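Local structure of ESX-5 secretion-associated protein EspG5 (Mycobacterium marinum, 6VJ5) at residues D82-A87 with V119-G124; Q125-A130 with D140-S145; N170-P175 with M202-S207; I252-Q257 with L268-A273. The protein acts as a specific chaperone for its cognate PE/PPE proteins, preventing aggregation of PE/PPE dimers and supporting the secretion of LipY and PE31/PPE18. All blocks are in the same frame, centred on the assembly; numbering follows the deposited sequence.

Contact 1 (D82-A87 with V119-G124); sequences DLEVVA and VLARRG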
loop_
_atom_site.group_PDB
_atom_site.type_symbol
_atom_site.label_atom_id
_atom_site.label_comp_id
_atom_site.label_asym_id
_atom_site.label_seq_id
_atom_site.Cartn_x
_atom_site.Cartn_y
_atom_site.Cartn_z
ATOM N N ASP C 82 25.311 0.724 4.849
ATOM C CA ASP C 82 26.218 -0.197 4.177
ATOM C C ASP C 82 26.202 -1.564 4.850
ATOM O O ASP C 82 26.423 -2.589 4.196
ATOM C CB ASP C 82 27.637 0.370 4.169
ATOM C CG ASP C 82 27.714 1.759 3.547
ATOM O OD1 ASP C 82 27.171 1.967 2.439
ATOM O OD2 ASP C 82 28.332 2.644 4.173
ATOM N N LEU C 83 25.926 -1.592 6.149
ATOM C CA LEU C 83 25.931 -2.805 6.947
ATOM C C LEU C 83 24.789 -2.744 7.945
ATOM O O LEU C 83 24.532 -1.696 8.545
ATOM C CB LEU C 83 27.259 -2.961 7.690
ATOM C CG LEU C 83 27.419 -4.194 8.574
ATOM C CD1 LEU C 83 27.432 -5.459 7.737
ATOM C CD2 LEU C 83 28.693 -4.071 9.399
ATOM N N GLU C 84 24.094 -3.868 8.097
ATOM C CA GLU C 84 23.061 -4.026 9.108
ATOM C C GLU C 84 23.337 -5.301 9.889
ATOM O O GLU C 84 23.514 -6.369 9.297
ATOM C CB GLU C 84 21.661 -4.083 8.491
ATOM C CG GLU C 84 20.882 -2.780 8.601
ATOM C CD GLU C 84 19.688 -2.732 7.671
ATOM O OE1 GLU C 84 19.643 -3.530 6.711
ATOM O OE2 GLU C 84 18.792 -1.893 7.897
ATOM N N VAL C 85 23.414 -5.172 11.209
ATOM C CA VAL C 85 23.524 -6.302 12.122
ATOM C C VAL C 85 22.226 -6.370 12.908
ATOM O O VAL C 85 21.793 -5.365 13.486
ATOM C CB VAL C 85 24.732 -6.159 13.063
ATOM C CG1 VAL C 85 24.753 -7.283 14.082
ATOM C CG2 VAL C 85 26.029 -6.152 12.266
ATOM N N VAL C 86 21.595 -7.537 12.915
ATOM C CA VAL C 86 20.289 -7.714 13.533
ATOM C C VAL C 86 20.407 -8.724 14.663
ATOM O O VAL C 86 21.153 -9.703 14.558
ATOM C CB VAL C 86 19.234 -8.175 12.505
ATOM C CG1 VAL C 86 17.978 -8.655 13.221
ATOM C CG2 VAL C 86 18.915 -7.050 11.537
ATOM N N ALA C 87 19.651 -8.487 15.735
ATOM C CA ALA C 87 19.539 -9.414 16.855
ATOM C C ALA C 87 18.080 -9.468 17.281
ATOM O O ALA C 87 17.482 -8.429 17.576
ATOM C CB ALA C 87 20.424 -8.980 18.026
ATOM N N VAL C 119 18.235 -3.569 15.849
ATOM C CA VAL C 119 18.932 -3.380 14.583
ATOM C C VAL C 119 20.072 -2.394 14.802
ATOM O O VAL C 119 19.869 -1.312 15.366
ATOM C CB VAL C 119 17.981 -2.885 13.478
ATOM C CG1 VAL C 119 18.734 -2.680 12.177
ATOM C CG2 VAL C 119 16.848 -3.875 13.285
ATOM N N LEU C 120 21.266 -2.773 14.351
ATOM C CA LEU C 120 22.459 -1.935 14.408
ATOM C C LEU C 120 22.840 -1.608 12.969
ATOM O O LEU C 120 23.228 -2.500 12.207
ATOM C CB LEU C 120 23.601 -2.647 15.125
ATOM C CG LEU C 120 23.372 -3.087 16.566
ATOM C CD1 LEU C 120 24.367 -4.187 16.923
ATOM C CD2 LEU C 120 23.515 -1.920 17.519
ATOM N N ALA C 121 22.740 -0.338 12.598
ATOM C CA ALA C 121 23.001 0.097 11.235
ATOM C C ALA C 121 24.275 0.928 11.179
ATOM O O ALA C 121 24.625 1.624 12.135
ATOM C CB ALA C 121 21.825 0.910 10.685
ATOM N N ARG C 122 24.972 0.846 10.052
ATOM C CA ARG C 122 26.193 1.611 9.848
ATOM C C ARG C 122 26.172 2.258 8.472
ATOM O O ARG C 122 25.785 1.632 7.481
ATOM C CB ARG C 122 27.441 0.730 9.977
ATOM C CG ARG C 122 28.747 1.501 10.131
ATOM C CD ARG C 122 29.920 0.683 9.607
ATOM N NE ARG C 122 30.063 0.835 8.162
ATOM C CZ ARG C 122 30.513 -0.111 7.342
ATOM N NH1 ARG C 122 30.856 -1.301 7.816
ATOM N NH2 ARG C 122 30.607 0.132 6.043
ATOM N N ARG C 123 26.580 3.523 8.425
ATOM C CA ARG C 123 26.839 4.237 7.183
ATOM C C ARG C 123 28.165 4.956 7.354
ATOM O O ARG C 123 28.284 5.844 8.206
ATOM C CB ARG C 123 25.722 5.229 6.860
ATOM C CG ARG C 123 25.703 5.690 5.409
ATOM C CD ARG C 123 24.628 6.746 5.192
ATOM N NE ARG C 123 24.121 6.739 3.822
ATOM C CZ ARG C 123 23.365 7.699 3.296
ATOM N NH1 ARG C 123 23.029 8.758 4.020
ATOM N NH2 ARG C 123 22.951 7.602 2.040
ATOM N N GLY C 124 29.165 4.550 6.577
ATOM C CA GLY C 124 30.509 5.059 6.766
ATOM C C GLY C 124 31.085 4.630 8.098
ATOM O O GLY C 124 31.469 3.471 8.269
#

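Contact 2 (Q125-A130 with D140-S145); sequences QHWVSA and DDVSVS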
loop_
_atom_site.group_PDB
_atom_site.type_symbol
_atom_site.label_atom_id
_atom_site.label_comp_id
_atom_site.label_asym_id
_atom_site.label_seq_id
_atom_site.Cartn_x
_atom_site.Cartn_y
_atom_site.Cartn_z
ATOM N N GLN C 125 31.156 5.562 9.049
ATOM C CA GLN C 125 31.551 5.256 10.418
ATOM C C GLN C 125 30.463 5.637 11.415
ATOM O O GLN C 125 30.702 5.612 12.628
ATOM C CB GLN C 125 32.860 5.970 10.772
ATOM C CG GLN C 125 34.042 5.611 9.879
ATOM C CD GLN C 125 34.238 6.600 8.743
ATOM O OE1 GLN C 125 34.247 6.222 7.572
ATOM N NE2 GLN C 125 34.404 7.873 9.087
ATOM N N HIS C 126 29.283 6.015 10.934
ATOM C CA HIS C 126 28.166 6.391 11.792
ATOM C C HIS C 126 27.375 5.133 12.134
ATOM O O HIS C 126 26.746 4.531 11.257
ATOM C CB HIS C 126 27.298 7.430 11.088
ATOM C CG HIS C 126 26.352 8.144 11.996
ATOM N ND1 HIS C 126 25.530 9.162 11.564
ATOM C CD2 HIS C 126 26.091 7.983 13.315
ATOM C CE1 HIS C 126 24.804 9.598 12.578
ATOM N NE2 HIS C 126 25.126 8.899 13.651
ATOM N N TRP C 127 27.422 4.730 13.404
ATOM C CA TRP C 127 26.705 3.555 13.888
ATOM C C TRP C 127 25.466 4.010 14.651
ATOM O O TRP C 127 25.573 4.779 15.612
ATOM C CB TRP C 127 27.589 2.693 14.793
ATOM C CG TRP C 127 28.437 1.696 14.061
ATOM C CD1 TRP C 127 29.733 1.855 13.667
ATOM C CD2 TRP C 127 28.048 0.381 13.641
ATOM N NE1 TRP C 127 30.174 0.724 13.023
ATOM C CE2 TRP C 127 29.160 -0.198 12.998
ATOM C CE3 TRP C 127 26.869 -0.363 13.747
ATOM C CZ2 TRP C 127 29.126 -1.483 12.460
ATOM C CZ3 TRP C 127 26.839 -1.641 13.214
ATOM C CH2 TRP C 127 27.960 -2.187 12.578
ATOM N N VAL C 128 24.299 3.522 14.234
ATOM C CA VAL C 128 23.021 3.905 14.822
ATOM C C VAL C 128 22.302 2.655 15.310
ATOM O O VAL C 128 22.449 1.567 14.743
ATOM C CB VAL C 128 22.157 4.683 13.803
ATOM C CG1 VAL C 128 20.746 4.896 14.324
ATOM C CG2 VAL C 128 22.813 6.024 13.464
ATOM N N SER C 129 21.524 2.820 16.378
ATOM C CA SER C 129 20.788 1.728 17.001
ATOM C C SER C 129 19.291 1.964 16.854
ATOM O O SER C 129 18.804 3.066 17.128
ATOM C CB SER C 129 21.143 1.600 18.487
ATOM O OG SER C 129 20.248 2.352 19.297
ATOM N N ALA C 130 18.566 0.933 16.428
ATOM C CA ALA C 130 17.107 0.950 16.396
ATOM C C ALA C 130 16.615 -0.288 17.126
ATOM O O ALA C 130 16.926 -1.414 16.720
ATOM C CB ALA C 130 16.581 0.987 14.958
ATOM N N ASP C 140 19.078 5.831 18.377
ATOM C CA ASP C 140 20.197 6.460 19.063
ATOM C C ASP C 140 21.486 6.004 18.397
ATOM O O ASP C 140 21.499 5.038 17.630
ATOM C CB ASP C 140 20.208 6.108 20.558
ATOM C CG ASP C 140 21.219 6.925 21.347
ATOM O OD1 ASP C 140 22.257 7.305 20.772
ATOM O OD2 ASP C 140 20.984 7.188 22.543
ATOM N N ASP C 141 22.567 6.721 18.692
ATOM C CA ASP C 141 23.897 6.321 18.260
ATOM C C ASP C 141 24.390 5.170 19.127
ATOM O O ASP C 141 24.011 5.036 20.296
ATOM C CB ASP C 141 24.872 7.498 18.340
ATOM C CG ASP C 141 24.629 8.537 17.258
ATOM O OD1 ASP C 141 24.768 8.211 16.059
ATOM O OD2 ASP C 141 24.297 9.687 17.611
ATOM N N VAL C 142 25.243 4.336 18.545
ATOM C CA VAL C 142 25.747 3.145 19.215
ATOM C C VAL C 142 27.239 3.030 18.940
ATOM O O VAL C 142 27.693 3.203 17.804
ATOM C CB VAL C 142 25.000 1.878 18.749
ATOM C CG1 VAL C 142 25.300 1.592 17.284
ATOM C CG2 VAL C 142 25.390 0.687 19.609
ATOM N N SER C 143 28.002 2.737 19.990
ATOM C CA SER C 143 29.449 2.579 19.882
ATOM C C SER C 143 29.741 1.135 19.494
ATOM O O SER C 143 29.546 0.217 20.296
ATOM C CB SER C 143 30.129 2.949 21.196
ATOM O OG SER C 143 29.740 4.247 21.618
ATOM N N VAL C 144 30.198 0.934 18.260
ATOM C CA VAL C 144 30.498 -0.393 17.732
ATOM C C VAL C 144 31.880 -0.343 17.103
ATOM O O VAL C 144 32.108 0.417 16.154
ATOM C CB VAL C 144 29.454 -0.859 16.705
ATOM C CG1 VAL C 144 29.898 -2.162 16.054
ATOM C CG2 VAL C 144 28.095 -1.025 17.365
ATOM N N SER C 145 32.799 -1.153 17.626
ATOM C CA SER C 145 34.183 -1.153 17.180
ATOM C C SER C 145 34.520 -2.473 16.468
ATOM O O SER C 145 34.706 -2.479 15.252
ATOM C CB SER C 145 35.115 -0.921 18.368
ATOM O OG SER C 145 34.810 -1.809 19.433
#

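Contact 3 (N170-P175 with M202-S207); sequences NAVNVP and MGISAS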
loop_
_atom_site.group_PDB
_atom_site.type_symbol
_atom_site.label_atom_id
_atom_site.label_comp_id
_atom_site.label_asym_id
_atom_site.label_seq_id
_atom_site.Cartn_x
_atom_site.Cartn_y
_atom_site.Cartn_z
ATOM N N ASN C 170 30.375 -30.194 25.202
ATOM C CA ASN C 170 31.625 -30.377 24.476
ATOM C C ASN C 170 31.438 -29.840 23.058
ATOM O O ASN C 170 30.669 -30.401 22.268
ATOM C CB ASN C 170 32.029 -31.850 24.465
ATOM C CG ASN C 170 31.951 -32.483 25.833
ATOM O OD1 ASN C 170 30.971 -33.149 26.162
ATOM N ND2 ASN C 170 32.985 -32.279 26.645
ATOM N N ALA C 171 32.159 -28.767 22.735
ATOM C CA ALA C 171 32.056 -28.156 21.418
ATOM C C ALA C 171 32.246 -29.202 20.329
ATOM O O ALA C 171 33.019 -30.149 20.485
ATOM C CB ALA C 171 33.096 -27.045 21.279
ATOM N N VAL C 172 31.520 -29.035 19.226
ATOM C CA VAL C 172 31.589 -29.989 18.127
ATOM C C VAL C 172 31.034 -29.321 16.883
ATOM O O VAL C 172 30.225 -28.392 16.964
ATOM C CB VAL C 172 30.834 -31.296 18.484
ATOM C CG1 VAL C 172 29.375 -31.014 18.826
ATOM C CG2 VAL C 172 30.938 -32.316 17.356
ATOM N N ASN C 173 31.512 -29.770 15.727
ATOM C CA ASN C 173 30.998 -29.369 14.426
ATOM C C ASN C 173 30.293 -30.561 13.798
ATOM O O ASN C 173 30.852 -31.662 13.760
ATOM C CB ASN C 173 32.125 -28.896 13.508
ATOM C CG ASN C 173 32.847 -27.685 14.043
ATOM O OD1 ASN C 173 32.229 -26.733 14.521
ATOM N ND2 ASN C 173 34.172 -27.713 13.966
ATOM N N VAL C 174 29.078 -30.344 13.306
ATOM C CA VAL C 174 28.308 -31.416 12.682
ATOM C C VAL C 174 27.818 -30.972 11.308
ATOM O O VAL C 174 27.628 -29.768 11.081
ATOM C CB VAL C 174 27.130 -31.833 13.577
ATOM C CG1 VAL C 174 27.636 -32.402 14.893
ATOM C CG2 VAL C 174 26.212 -30.644 13.834
ATOM N N PRO C 175 27.611 -31.893 10.365
ATOM C CA PRO C 175 27.030 -31.499 9.071
ATOM C C PRO C 175 25.643 -30.902 9.259
ATOM O O PRO C 175 24.787 -31.475 9.938
ATOM C CB PRO C 175 26.979 -32.812 8.280
ATOM C CG PRO C 175 27.975 -33.715 8.951
ATOM C CD PRO C 175 27.954 -33.328 10.410
ATOM N N MET C 202 26.338 -38.829 15.335
ATOM C CA MET C 202 27.022 -37.747 14.638
ATOM C C MET C 202 28.227 -37.223 15.412
ATOM O O MET C 202 28.891 -36.292 14.942
ATOM C CB MET C 202 26.046 -36.595 14.370
ATOM C CG MET C 202 25.703 -36.390 12.902
ATOM S SD MET C 202 24.472 -35.098 12.625
ATOM C CE MET C 202 23.053 -35.788 13.489
ATOM N N GLY C 203 28.518 -37.787 16.583
ATOM C CA GLY C 203 29.640 -37.347 17.385
ATOM C C GLY C 203 29.313 -36.318 18.440
ATOM O O GLY C 203 30.235 -35.720 19.010
ATOM N N ILE C 204 28.040 -36.098 18.731
ATOM C CA ILE C 204 27.619 -35.130 19.735
ATOM C C ILE C 204 27.608 -35.829 21.087
ATOM O O ILE C 204 27.063 -36.932 21.219
ATOM C CB ILE C 204 26.234 -34.547 19.401
ATOM C CG1 ILE C 204 26.224 -33.982 17.979
ATOM C CG2 ILE C 204 25.862 -33.471 20.411
ATOM C CD1 ILE C 204 24.858 -33.501 17.504
ATOM N N SER C 205 28.201 -35.188 22.091
ATOM C CA SER C 205 28.411 -35.841 23.374
ATOM C C SER C 205 27.092 -36.031 24.116
ATOM O O SER C 205 26.137 -35.272 23.940
ATOM C CB SER C 205 29.381 -35.027 24.234
ATOM O OG SER C 205 28.720 -33.942 24.868
ATOM N N ALA C 206 27.049 -37.069 24.952
ATOM C CA ALA C 206 25.865 -37.305 25.769
ATOM C C ALA C 206 25.513 -36.078 26.595
ATOM O O ALA C 206 24.334 -35.823 26.860
ATOM C CB ALA C 206 26.090 -38.512 26.682
ATOM N N SER C 207 26.515 -35.303 27.012
ATOM C CA SER C 207 26.224 -34.092 27.771
ATOM C C SER C 207 25.635 -33.014 26.869
ATOM O O SER C 207 24.656 -32.353 27.234
ATOM C CB SER C 207 27.487 -33.584 28.463
ATOM O OG SER C 207 27.148 -32.809 29.603
HETATM O O HOH W 1 29.748 -32.742 21.725
#

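Contact 4 (I252-Q257 with L268-A273); sequences IALYQQ and LAICPA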
loop_
_atom_site.group_PDB
_atom_site.type_symbol
_atom_site.label_atom_id
_atom_site.label_comp_id
_atom_site.label_asym_id
_atom_site.label_seq_id
_atom_site.Cartn_x
_atom_site.Cartn_y
_atom_site.Cartn_z
ATOM N N ILE C 252 23.502 -22.192 25.312
ATOM C CA ILE C 252 24.193 -22.816 24.191
ATOM C C ILE C 252 24.241 -21.838 23.026
ATOM O O ILE C 252 23.348 -21.000 22.848
ATOM C CB ILE C 252 23.496 -24.127 23.769
ATOM C CG1 ILE C 252 23.303 -25.036 24.984
ATOM C CG2 ILE C 252 24.290 -24.829 22.681
ATOM C CD1 ILE C 252 22.601 -26.348 24.675
ATOM N N ALA C 253 25.296 -21.958 22.222
ATOM C CA ALA C 253 25.494 -21.132 21.039
ATOM C C ALA C 253 25.590 -22.027 19.815
ATOM O O ALA C 253 26.349 -22.999 19.814
ATOM C CB ALA C 253 26.763 -20.283 21.161
ATOM N N LEU C 254 24.833 -21.687 18.775
ATOM C CA LEU C 254 24.825 -22.427 17.523
ATOM C C LEU C 254 25.096 -21.469 16.376
ATOM O O LEU C 254 24.534 -20.370 16.330
ATOM C CB LEU C 254 23.482 -23.125 17.299
ATOM C CG LEU C 254 22.997 -24.023 18.435
ATOM C CD1 LEU C 254 21.484 -24.122 18.420
ATOM C CD2 LEU C 254 23.623 -25.400 18.303
ATOM N N TYR C 255 25.944 -21.890 15.445
ATOM C CA TYR C 255 26.214 -21.053 14.286
ATOM C C TYR C 255 26.951 -21.861 13.233
ATOM O O TYR C 255 27.666 -22.814 13.551
ATOM C CB TYR C 255 27.039 -19.823 14.674
ATOM C CG TYR C 255 28.404 -20.165 15.231
ATOM C CD1 TYR C 255 29.488 -20.354 14.386
ATOM C CD2 TYR C 255 28.607 -20.299 16.599
ATOM C CE1 TYR C 255 30.734 -20.662 14.885
ATOM C CE2 TYR C 255 29.856 -20.610 17.107
ATOM C CZ TYR C 255 30.915 -20.789 16.243
ATOM O OH TYR C 255 32.160 -21.100 16.736
ATOM N N GLN C 256 26.758 -21.472 11.976
ATOM C CA GLN C 256 27.535 -22.032 10.883
ATOM C C GLN C 256 28.915 -21.389 10.848
ATOM O O GLN C 256 29.103 -20.246 11.275
ATOM C CB GLN C 256 26.829 -21.808 9.546
ATOM C CG GLN C 256 25.729 -22.803 9.250
ATOM C CD GLN C 256 24.885 -22.393 8.061
ATOM O OE1 GLN C 256 25.177 -22.746 6.917
ATOM N NE2 GLN C 256 23.830 -21.639 8.325
ATOM N N GLN C 257 29.884 -22.133 10.334
ATOM C CA GLN C 257 31.225 -21.616 10.116
ATOM C C GLN C 257 31.422 -21.309 8.638
ATOM O O GLN C 257 30.775 -21.901 7.772
ATOM C CB GLN C 257 32.270 -22.618 10.599
ATOM C CG GLN C 257 32.339 -22.703 12.109
ATOM C CD GLN C 257 33.394 -23.664 12.585
ATOM O OE1 GLN C 257 33.801 -24.565 11.853
ATOM N NE2 GLN C 257 33.852 -23.475 13.818
ATOM N N LEU C 268 27.636 -26.909 11.145
ATOM C CA LEU C 268 27.060 -26.194 12.276
ATOM C C LEU C 268 27.937 -26.421 13.500
ATOM O O LEU C 268 28.252 -27.566 13.842
ATOM C CB LEU C 268 25.629 -26.658 12.557
ATOM C CG LEU C 268 24.870 -25.859 13.622
ATOM C CD1 LEU C 268 24.499 -24.466 13.113
ATOM C CD2 LEU C 268 23.629 -26.609 14.095
ATOM N N ALA C 269 28.340 -25.331 14.141
ATOM C CA ALA C 269 29.114 -25.387 15.370
ATOM C C ALA C 269 28.163 -25.385 16.557
ATOM O O ALA C 269 27.275 -24.532 16.646
ATOM C CB ALA C 269 30.072 -24.200 15.460
ATOM N N ILE C 270 28.334 -26.355 17.447
ATOM C CA ILE C 270 27.566 -26.452 18.683
ATOM C C ILE C 270 28.546 -26.220 19.821
ATOM O O ILE C 270 29.480 -27.007 20.009
ATOM C CB ILE C 270 26.861 -27.810 18.819
ATOM C CG1 ILE C 270 26.008 -28.074 17.578
ATOM C CG2 ILE C 270 25.997 -27.826 20.074
ATOM C CD1 ILE C 270 25.479 -29.489 17.495
ATOM N N CYS C 271 28.345 -25.139 20.566
ATOM C CA CYS C 271 29.338 -24.635 21.499
ATOM C C CYS C 271 28.673 -24.188 22.787
ATOM O O CYS C 271 27.484 -23.850 22.792
ATOM C CB CYS C 271 30.105 -23.450 20.890
ATOM S SG CYS C 271 31.098 -23.867 19.437
ATOM N N PRO C 272 29.406 -24.201 23.899
ATOM C CA PRO C 272 28.916 -23.521 25.102
ATOM C C PRO C 272 29.059 -22.020 24.930
ATOM O O PRO C 272 30.063 -21.531 24.407
ATOM C CB PRO C 272 29.823 -24.058 26.214
ATOM C CG PRO C 272 31.110 -24.377 25.512
ATOM C CD PRO C 272 30.734 -24.815 24.104
ATOM N N ALA C 273 28.039 -21.286 25.366
ATOM C CA ALA C 273 27.993 -19.849 25.129
ATOM C C ALA C 273 28.973 -19.080 26.005
ATOM O O ALA C 273 28.569 -18.189 26.761
ATOM C CB ALA C 273 26.572 -19.327 25.358
#

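Contact 1 (D82-A87 with V119-G124)
Asp82 meets both Arg122 and Gly124 where strand 83-87 starts its run against strand 119-123. Its backbone N bonds to Arg122 O at 2.8 Å, and Leu83 N reaches the same oxygen more weakly at 3.5 Å. With CG turned beside its own backbone N (chi1 -55°), Asp82 can offer OD2 to Gly124 N at 3.2 Å in a nearly straight bond (171° at the hydrogen). That oxygen also makes a long salt bridge to Arg122 NH2, 3.9 Å away, with the carboxylate and guanidinium planes about 50° apart. Leu83 follows with CB over one face of the guanidinium and CD2 3.9 Å from Arg122 NH1, and its O accepts Arg122 N. Trp127 of the next strand packs on both side chains. Glu84 turns to the other face of the sheet, where its CG passes 4.2 Å from Val119 CG1; its OE1 is bonded to Tyr230 OH on strand 221-231. Val85 returns to the face of Leu83, exchanges two backbone bonds with Leu120, and sets CG1 against Leu120 CD1. Val86 and Val119 then run alongside each other, with their CG2 atoms 4.2 Å apart. Two neighbouring strands of the long antiparallel EspG sheet are joined here, and the doubling of Asp82 and Leu83 opposite Arg122 is a classic beta bulge.

Contact 2 (Q125-A130 with D140-S145)
Trp127 and Val144 form the tight part of this contact. Val144 CB sits over the five-membered ring of the buried indole, 3.7 Å from its centroid and 14° off the normal, a CH-pi contact; CG1 spreads toward Trp127 CE2 and CZ2, and CG2 toward CE3. Val142 packs its CG1 against Trp127 CB, 3.6 Å away, while its backbone N bonds to Trp127 O at 3.0 Å from well above the carbonyl plane. Helix 147-159 covers both valines through Leu153. Farther along the strand, on the face of Val142, Ser129 O accepts Asp140 N at 3.0 Å; the return bond, Ser129 N to Asp140 O, is modelled doubtfully short. The other side is polar, and its His126 and Asp141 are partly exposed. The imidazole lies nearly coplanar with the carboxylate, and NE2 bonds to the syn lone pair of OD1; the modelled 2.5 Å between NE2 and OD1 is again doubtfully short. Arg74 takes Asp141 OD2 in a salt bridge, so the carboxylate is held from two partners. The last bridge pairs Val128 with Asp141; beyond Val142 the chain swings across the indole toward helix 147-159. Such is the splayed end of a beta hairpin, here made by strands 126-133 and 136-141.

Contact 3 (N170-P175 with M202-S207)
Val174 and Ile204 make the apolar centre, their side chains crossing at about a right angle with Val174 CG1 3.7 Å from Ile204 CG1. Both branches come from the side of their own backbone N, with chi1 of -63° in Val174 and -54° in Ile204, and this brings the two CG1 atoms together. Met179 of helix 176-188 packs on both residues. Next to this centre, Val172 approaches with CG1 4.4 Å from Ile204 CG1, and its CG2 lies 3.8 Å from Gly203 O. On the other flank Met202 runs its sulfur alongside the strand, SD lying 4.3 Å from Val174 CB and 4.5 Å from Pro175 CD. Strand 172-175 is, within this chain, an outermost strand of the large antiparallel sheet, and Pro175 at its end is the N-cap residue of helix 176-188. Facing it is a helix-to-helix connection: Gly203, with positive phi, closes the preceding helix in a Schellman motif, and Ser205 is the N-cap residue of helix 206-217. Beyond the valines the contact becomes polar. A water bridges the backbones, donating to Asn170 O at 2.6 Å and accepting from Ser205 N at 2.9 Å. Ser205 OG donates to Asn170 OD1 across 2.7 Å, in the amide plane and on a lone pair. That hydroxyl also caps a backbone N of the new helix and bonds to Thr208 OG1, while Asn170 N takes Thr208 OG1 as well. At the outer edge Ser207 CB comes near Asn170 OD1, and the Ser207 hydroxyl bonds to Ala168 O.

Contact 4 (I252-Q257 with L268-A273)
The beta hairpin of strands 250-256 and 267-272 brings Tyr255 opposite Ala269, Ala253 opposite Cys271 and Leu254 opposite Ile270. Tyr255 and Ala269 share two backbone bonds, the shorter from Ala269 N to Tyr255 O at 2.7 Å. With its CG held between the backbone N and the carbonyl carbon (chi1 62°), the tyrosine ring folds back over the neighbouring strand and lies across the alanine. Ala269 CB then points at one ring face, 3.8 Å from the centroid and 19° off the normal, displaced toward the rim at CE1 and CZ; it is a CH-pi contact. The far end of the phenol reaches Cys271, whose SG stands obliquely to the ring, 4.0 Å from Tyr255 OH, in a sulfur-aromatic contact. Ala253 N and Cys271 O are joined by a nearly straight bond of 2.9 Å, answered by Cys271 N to Ala253 O. The opposite face of the hairpin is largely aliphatic, with Gln256 at one end. Leu254 and Ile270 extend together from this face, with Leu254 CD2 3.7 Å from Ile270 CG1. Ile252 CG2 comes within 4.3 Å of Ile270 CG2, and Leu268 CD1 rests 3.6 Å from the carbonyl carbon of Tyr255. Met179 of helix 176-188 packs on Leu268 and Ile270. Here the chain of another protein also touches Leu254 and Leu268, and one of its polar side chains bonds to Gln256 NE2, consistent with a chaperone-client surface. From Ala253-Cys271 to Gln256-Leu268, successive pairs alternate between the faces, the pattern of an antiparallel hairpin inside a larger sheet.

All four contacts reach one long antiparallel sheet, in two groups. Contacts 1 and 2 have centres about 8 Å apart and join through neighbouring strands 115-123 and 126-133, where Ala121 O and Val128 N are 2.8 Å apart, a probable hydrogen bond. Contacts 3 and 4, with centres about 10 Å apart, are linked likewise: Val172 O probably bonds Ile270 N at 2.8 Å. Between the groups, contact 1 and contact 4 are about 23 Å apart centre to centre, and contacts 2 and 3 about 37 Å. Of the four, contact 4 is the one touched by another protein chain; contact 3 supplies the strand beside it, outermost within this chain.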